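Local coordinates for protein NADH oxidase (Thermus thermophilus, PDB 6RVB) that is an FAD-dependent, homodimeric NADH oxidoreductase of the pyridine nucleotide-disulphide family that uses NADH to reduce coenzyme A disulfide, at residues I358-G363 with F428-D433; L334-T339 with A390-G395. All coordinates share one frame; numbering follows the deposited sequence.

Contact 1. Residues I358-G363 with F428-D433; sequences IQSRDG and FSPVWD. With COA (coenzyme A), chain J.
P430 packs with its ring against the backbone of R361 to G363, where strand 353-361, the outermost in this chain's dimerisation-domain sheet, runs out into a turn and meets the loop before helix 434-438. Its CD lies 3.5 Å from R361 O and equally near G363 N, while CG reaches toward the hydroxyl of S360, with OG 4.0 Å away. The same G363 N also lies against S429 CA, at the N-side of the proline ring. With an alanine in place of this proline, the ring carbons over R361 O and G363 N would be gone, which would probably open a gap there and let the loop turn more freely.

D362 OD1 and F428 O, both acceptors, face the same R400, whose NH2 makes a salt bridge to the acid and a weak hydrogen bond to the carbonyl; its charge probably offsets their repulsion. With chi1 at -155°, D362 CG lies opposite the backbone N, which swings OD1 to F428 O although CB sets off away from it. Within the loop, S429 OG donates to a lone pair of P430 O over 3.0 Å, in the carbonyl plane.

Both segments line the coenzyme A pocket. Adenine N6A gives a nearly straight bond (170°) to Q359 O, 2.6 Å long, and I358 CB sits above the adenine plane, just outside N1A, whereas V431 CG2 meets C3P of the pantetheine arm at 3.7 Å. Further hydrogen bonds to coenzyme A come from K20 and R63 of the second subunit, placing this pocket at the dimer interface.

Strand 372-380 pairs with 353-361, and D433 caps helix 434-438, on which I358 and S360 also pack.

Contact 2. Residues L334-T339 with A390-G395; sequences LAVATT and AVVARG
Strands 334-339 and 390-393 pair side by side as antiparallel neighbours within the five-stranded sheet of the dimerisation domain, characteristic of pyridine nucleotide-disulphide oxidoreductases. Their short axes are 4.8 Å apart and run at 173°. Hydrogen-bonded pairs A335-A393 and A337-V391 alternate with non-hydrogen-bonded pairs V336-V392 and T338-A390. Each of the former is closed by two reciprocal N-H...O bonds, A335 N to A393 O measuring 2.7 Å and A393 N to A335 O 3.0 Å; the V391 N to A337 O bond has an angle of 140° at its hydrogen. A337 O also receives the CA-H of A390, and A335 O that of V392.

The sheet's two faces differ. V336 and V392 share one, with V336 CG2 4.2 Å from V392 CB, and both rest on V192 of helix 190-202; T338 CG2 meets A390 CB on this face too. The other face carries A335, A337, V391 and A393; there A337 packs on I401 of helix 401-409.

Just past the end of strand 386-393, R394 hydrogen-bonds through NH1 to D333 O. A bend at chi2 (-146°) brings its guanidinium back to L334, whose side chain slants across it, with L334 CD2 3.6 Å from R394 NH1.

In the fold
Both contacts belong to the dimerisation domain and reach the same antiparallel sheet, but at different places. Contact 2 is a buried pairing of two strands inside it, carried by regular backbone bonds and small apolar side chains. Contact 1 lies at its outer strand, partly buried, where a loop meets the strand end through proline and glycine packing, acidic and carbonyl oxygens gathered by an arginine, and a bound coenzyme A. Strand 372-380 lies between, pairing with both 353-361 and 386-393. The contacts touch where D362 OD2 packs against A393 CB, 4.0 Å away. F428 packs on A335 of the second subunit, so the dimer brings contact 1 of one chain against contact 2 of the other.

Contact 1. Residues I358-G363 with F428-D433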
# COMPACT_ATOMS: atom_id res chain seq x y z
N ILE A 358 -3.04 9.70 13.87
CA ILE A 358 -4.46 9.51 13.81
C ILE A 358 -4.72 8.04 13.79
O ILE A 358 -3.81 7.32 13.48
CB ILE A 358 -5.19 10.24 12.69
CG1 ILE A 358 -4.80 9.71 11.35
CG2 ILE A 358 -4.92 11.59 12.76
CD1 ILE A 358 -5.51 8.55 10.97
N GLN A 359 -5.93 7.62 14.24
CA GLN A 359 -6.30 6.24 14.17
C GLN A 359 -7.58 6.14 13.38
O GLN A 359 -8.52 6.85 13.74
CB GLN A 359 -6.51 5.67 15.53
CG GLN A 359 -7.60 4.67 15.49
CD GLN A 359 -7.73 3.85 16.73
OE1 GLN A 359 -7.16 4.14 17.79
NE2 GLN A 359 -8.48 2.80 16.61
N SER A 360 -7.57 5.31 12.31
CA SER A 360 -8.63 5.20 11.35
C SER A 360 -8.84 3.71 11.15
O SER A 360 -8.37 2.91 11.95
CB SER A 360 -8.27 5.82 10.05
OG SER A 360 -9.46 5.96 9.28
N ARG A 361 -9.60 3.32 10.14
CA ARG A 361 -9.86 1.94 9.91
C ARG A 361 -9.14 1.52 8.60
O ARG A 361 -8.55 2.33 7.92
CB ARG A 361 -11.36 1.67 9.85
CG ARG A 361 -12.33 2.78 10.37
CD ARG A 361 -13.80 2.28 10.82
NE ARG A 361 -13.81 1.44 12.07
CZ ARG A 361 -13.60 0.10 12.16
NH1 ARG A 361 -13.38 -0.66 11.10
NH2 ARG A 361 -13.61 -0.52 13.34
N ASP A 362 -9.17 0.24 8.29
CA ASP A 362 -8.53 -0.31 7.13
C ASP A 362 -9.58 -0.76 6.17
O ASP A 362 -9.52 -1.84 5.66
CB ASP A 362 -7.75 -1.55 7.52
CG ASP A 362 -6.59 -1.83 6.52
OD1 ASP A 362 -6.71 -1.47 5.27
OD2 ASP A 362 -5.54 -2.41 6.97
N GLY A 363 -10.59 0.03 5.93
CA GLY A 363 -11.75 -0.49 5.23
C GLY A 363 -12.91 0.22 5.88
O GLY A 363 -12.77 0.69 7.00
N PHE A 428 -11.11 -2.09 1.54
CA PHE A 428 -9.65 -1.79 1.52
C PHE A 428 -9.21 -0.55 2.26
O PHE A 428 -8.18 -0.54 2.92
CB PHE A 428 -9.11 -1.74 0.09
CG PHE A 428 -9.31 -2.97 -0.63
CD1 PHE A 428 -8.84 -4.17 -0.12
CD2 PHE A 428 -9.98 -2.96 -1.82
CE1 PHE A 428 -9.03 -5.40 -0.81
CE2 PHE A 428 -10.17 -4.19 -2.54
CZ PHE A 428 -9.74 -5.39 -2.04
N SER A 429 -9.97 0.51 2.11
CA SER A 429 -9.79 1.66 2.97
C SER A 429 -11.16 2.37 3.10
O SER A 429 -12.04 2.14 2.31
CB SER A 429 -8.68 2.52 2.39
OG SER A 429 -9.14 3.65 1.61
N PRO A 430 -11.37 3.20 4.14
CA PRO A 430 -12.55 4.08 4.27
C PRO A 430 -12.55 5.13 3.11
O PRO A 430 -11.53 5.18 2.45
CB PRO A 430 -12.30 4.82 5.56
CG PRO A 430 -11.20 4.18 6.17
CD PRO A 430 -10.37 3.47 5.16
N VAL A 431 -13.59 5.94 2.88
CA VAL A 431 -13.64 6.79 1.68
C VAL A 431 -12.58 7.97 1.73
O VAL A 431 -11.91 8.37 0.74
CB VAL A 431 -15.10 7.27 1.49
CG1 VAL A 431 -15.39 8.28 2.51
CG2 VAL A 431 -15.30 7.85 0.15
N TRP A 432 -12.34 8.49 2.90
CA TRP A 432 -11.07 9.17 3.08
C TRP A 432 -9.91 8.25 3.50
O TRP A 432 -9.98 7.66 4.57
CB TRP A 432 -11.26 10.21 4.16
CG TRP A 432 -12.08 11.39 3.67
CD1 TRP A 432 -13.34 11.66 3.97
CD2 TRP A 432 -11.64 12.41 2.78
NE1 TRP A 432 -13.74 12.79 3.36
CE2 TRP A 432 -12.69 13.26 2.61
CE3 TRP A 432 -10.45 12.68 2.15
CZ2 TRP A 432 -12.61 14.37 1.78
CZ3 TRP A 432 -10.38 13.73 1.35
CH2 TRP A 432 -11.45 14.58 1.17
N ASP A 433 -8.86 8.09 2.67
CA ASP A 433 -7.78 7.16 3.06
C ASP A 433 -7.17 7.62 4.37
O ASP A 433 -7.10 8.79 4.58
CB ASP A 433 -6.67 7.12 2.02
CG ASP A 433 -5.66 6.03 2.32
OD1 ASP A 433 -4.68 6.32 3.04
OD2 ASP A 433 -5.83 4.88 1.82
N1A COA J . -8.90 10.35 13.59
C2A COA J . -8.78 11.72 13.70
N3A COA J . -9.52 12.62 12.96
C4A COA J . -10.47 12.21 12.03
C5A COA J . -10.66 10.74 11.84
C6A COA J . -9.83 9.81 12.68
N6A COA J . -10.07 8.47 12.43
N7A COA J . -11.59 10.56 10.87
C8A COA J . -11.99 11.80 10.46
N9A COA J . -11.33 12.77 11.14
C1B COA J . -11.57 14.22 10.89
C2B COA J . -11.30 14.65 9.44
O2B COA J . -9.90 14.97 9.28
C3B COA J . -12.15 15.90 9.24
O3B COA J . -11.35 17.08 9.53
P3B COA J . -11.83 18.63 9.58
O7A COA J . -10.50 19.29 9.24
O8A COA J . -12.96 18.78 8.61
O9A COA J . -12.37 18.86 10.98
C4B COA J . -13.25 15.74 10.27
O4B COA J . -12.93 14.61 11.09
C5B COA J . -14.58 15.42 9.65
O5B COA J . -14.66 14.02 9.36
P1A COA J . -16.12 13.35 9.47
O1A COA J . -15.79 11.92 9.21
O2A COA J . -16.84 13.75 10.73
O3A COA J . -16.78 13.92 8.10
P2A COA J . -17.95 15.00 7.75
O4A COA J . -17.51 16.03 6.67
O5A COA J . -18.59 15.39 9.07
O6A COA J . -18.91 13.89 7.11
CBP COA J . -20.42 12.75 5.71
CCP COA J . -19.66 14.04 5.94
CDP COA J . -20.17 11.70 6.79
CEP COA J . -21.87 13.18 5.73
CAP COA J . -19.97 12.27 4.30
OAP COA J . -18.58 11.94 4.24
C9P COA J . -20.80 11.14 3.78
O9P COA J . -21.98 11.33 3.42
N8P COA J . -20.23 9.94 3.71
C7P COA J . -21.15 8.82 3.52
C6P COA J . -21.44 8.62 2.03
C5P COA J . -20.08 8.34 1.43
O5P COA J . -19.31 9.24 1.09
N4P COA J . -19.72 7.09 1.26
C3P COA J . -18.85 6.88 0.13
C2P COA J . -19.57 7.27 -1.16
S1P COA J . -19.97 5.72 -1.98

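Contact 2. Residues L334-T339 with A390-G395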
# COMPACT_ATOMS: atom_id res chain seq x y z
N LEU A 334 0.31 -7.00 14.57
CA LEU A 334 0.54 -5.67 14.06
C LEU A 334 1.55 -5.73 12.98
O LEU A 334 2.54 -6.45 13.13
CB LEU A 334 1.06 -4.80 15.17
CG LEU A 334 0.05 -4.37 16.20
CD1 LEU A 334 0.68 -3.41 17.06
CD2 LEU A 334 -1.15 -3.79 15.48
N ALA A 335 1.31 -5.01 11.89
CA ALA A 335 2.35 -4.66 10.87
C ALA A 335 2.80 -3.22 11.11
O ALA A 335 1.95 -2.32 11.09
CB ALA A 335 1.78 -4.79 9.50
N VAL A 336 4.08 -2.99 11.44
CA VAL A 336 4.52 -1.64 11.84
C VAL A 336 5.48 -1.05 10.81
O VAL A 336 6.59 -1.62 10.61
CB VAL A 336 5.23 -1.66 13.18
CG1 VAL A 336 5.80 -0.33 13.50
CG2 VAL A 336 4.28 -2.03 14.27
N ALA A 337 5.11 0.05 10.17
CA ALA A 337 6.02 0.57 9.20
C ALA A 337 6.43 2.02 9.42
O ALA A 337 5.61 2.86 9.69
CB ALA A 337 5.52 0.36 7.86
N THR A 338 7.70 2.33 9.29
CA THR A 338 8.18 3.69 9.47
C THR A 338 9.01 4.04 8.26
O THR A 338 9.40 3.16 7.50
CB THR A 338 9.07 3.85 10.77
OG1 THR A 338 10.18 2.89 10.84
CG2 THR A 338 8.19 3.68 11.94
N THR A 339 9.31 5.32 8.10
CA THR A 339 10.03 5.85 6.98
C THR A 339 10.40 7.29 7.33
O THR A 339 9.63 8.01 8.02
CB THR A 339 9.14 5.83 5.71
OG1 THR A 339 9.99 5.99 4.60
CG2 THR A 339 8.03 6.97 5.64
N ALA A 390 4.67 7.13 9.86
CA ALA A 390 4.54 5.73 10.21
C ALA A 390 3.21 5.24 9.78
O ALA A 390 2.28 6.00 9.72
CB ALA A 390 4.70 5.56 11.62
N VAL A 391 3.04 3.99 9.44
CA VAL A 391 1.65 3.55 9.53
C VAL A 391 1.63 2.20 10.22
O VAL A 391 2.61 1.45 10.10
CB VAL A 391 0.84 3.54 8.21
CG1 VAL A 391 1.57 4.14 7.03
CG2 VAL A 391 0.38 2.20 7.95
N VAL A 392 0.61 1.94 11.04
CA VAL A 392 0.58 0.64 11.65
C VAL A 392 -0.78 0.05 11.38
O VAL A 392 -1.76 0.79 11.43
CB VAL A 392 1.12 0.54 13.14
CG1 VAL A 392 1.47 1.86 13.72
CG2 VAL A 392 0.22 -0.27 13.99
N ALA A 393 -0.82 -1.23 10.99
CA ALA A 393 -2.05 -1.86 10.56
C ALA A 393 -1.99 -3.32 10.95
O ALA A 393 -0.97 -3.71 11.49
CB ALA A 393 -2.19 -1.69 9.12
N ARG A 394 -3.05 -4.13 10.75
CA ARG A 394 -2.87 -5.58 10.83
C ARG A 394 -2.42 -6.01 9.41
O ARG A 394 -1.54 -6.81 9.22
CB ARG A 394 -4.14 -6.29 11.27
CG ARG A 394 -4.91 -5.54 12.35
CD ARG A 394 -5.64 -6.42 13.38
NE ARG A 394 -6.07 -5.66 14.58
CZ ARG A 394 -5.30 -5.40 15.68
NH1 ARG A 394 -4.06 -5.83 15.76
NH2 ARG A 394 -5.73 -4.68 16.73
N GLY A 395 -2.97 -5.33 8.42
CA GLY A 395 -2.73 -5.52 6.99
C GLY A 395 -1.41 -5.96 6.37
O GLY A 395 -0.44 -5.38 6.70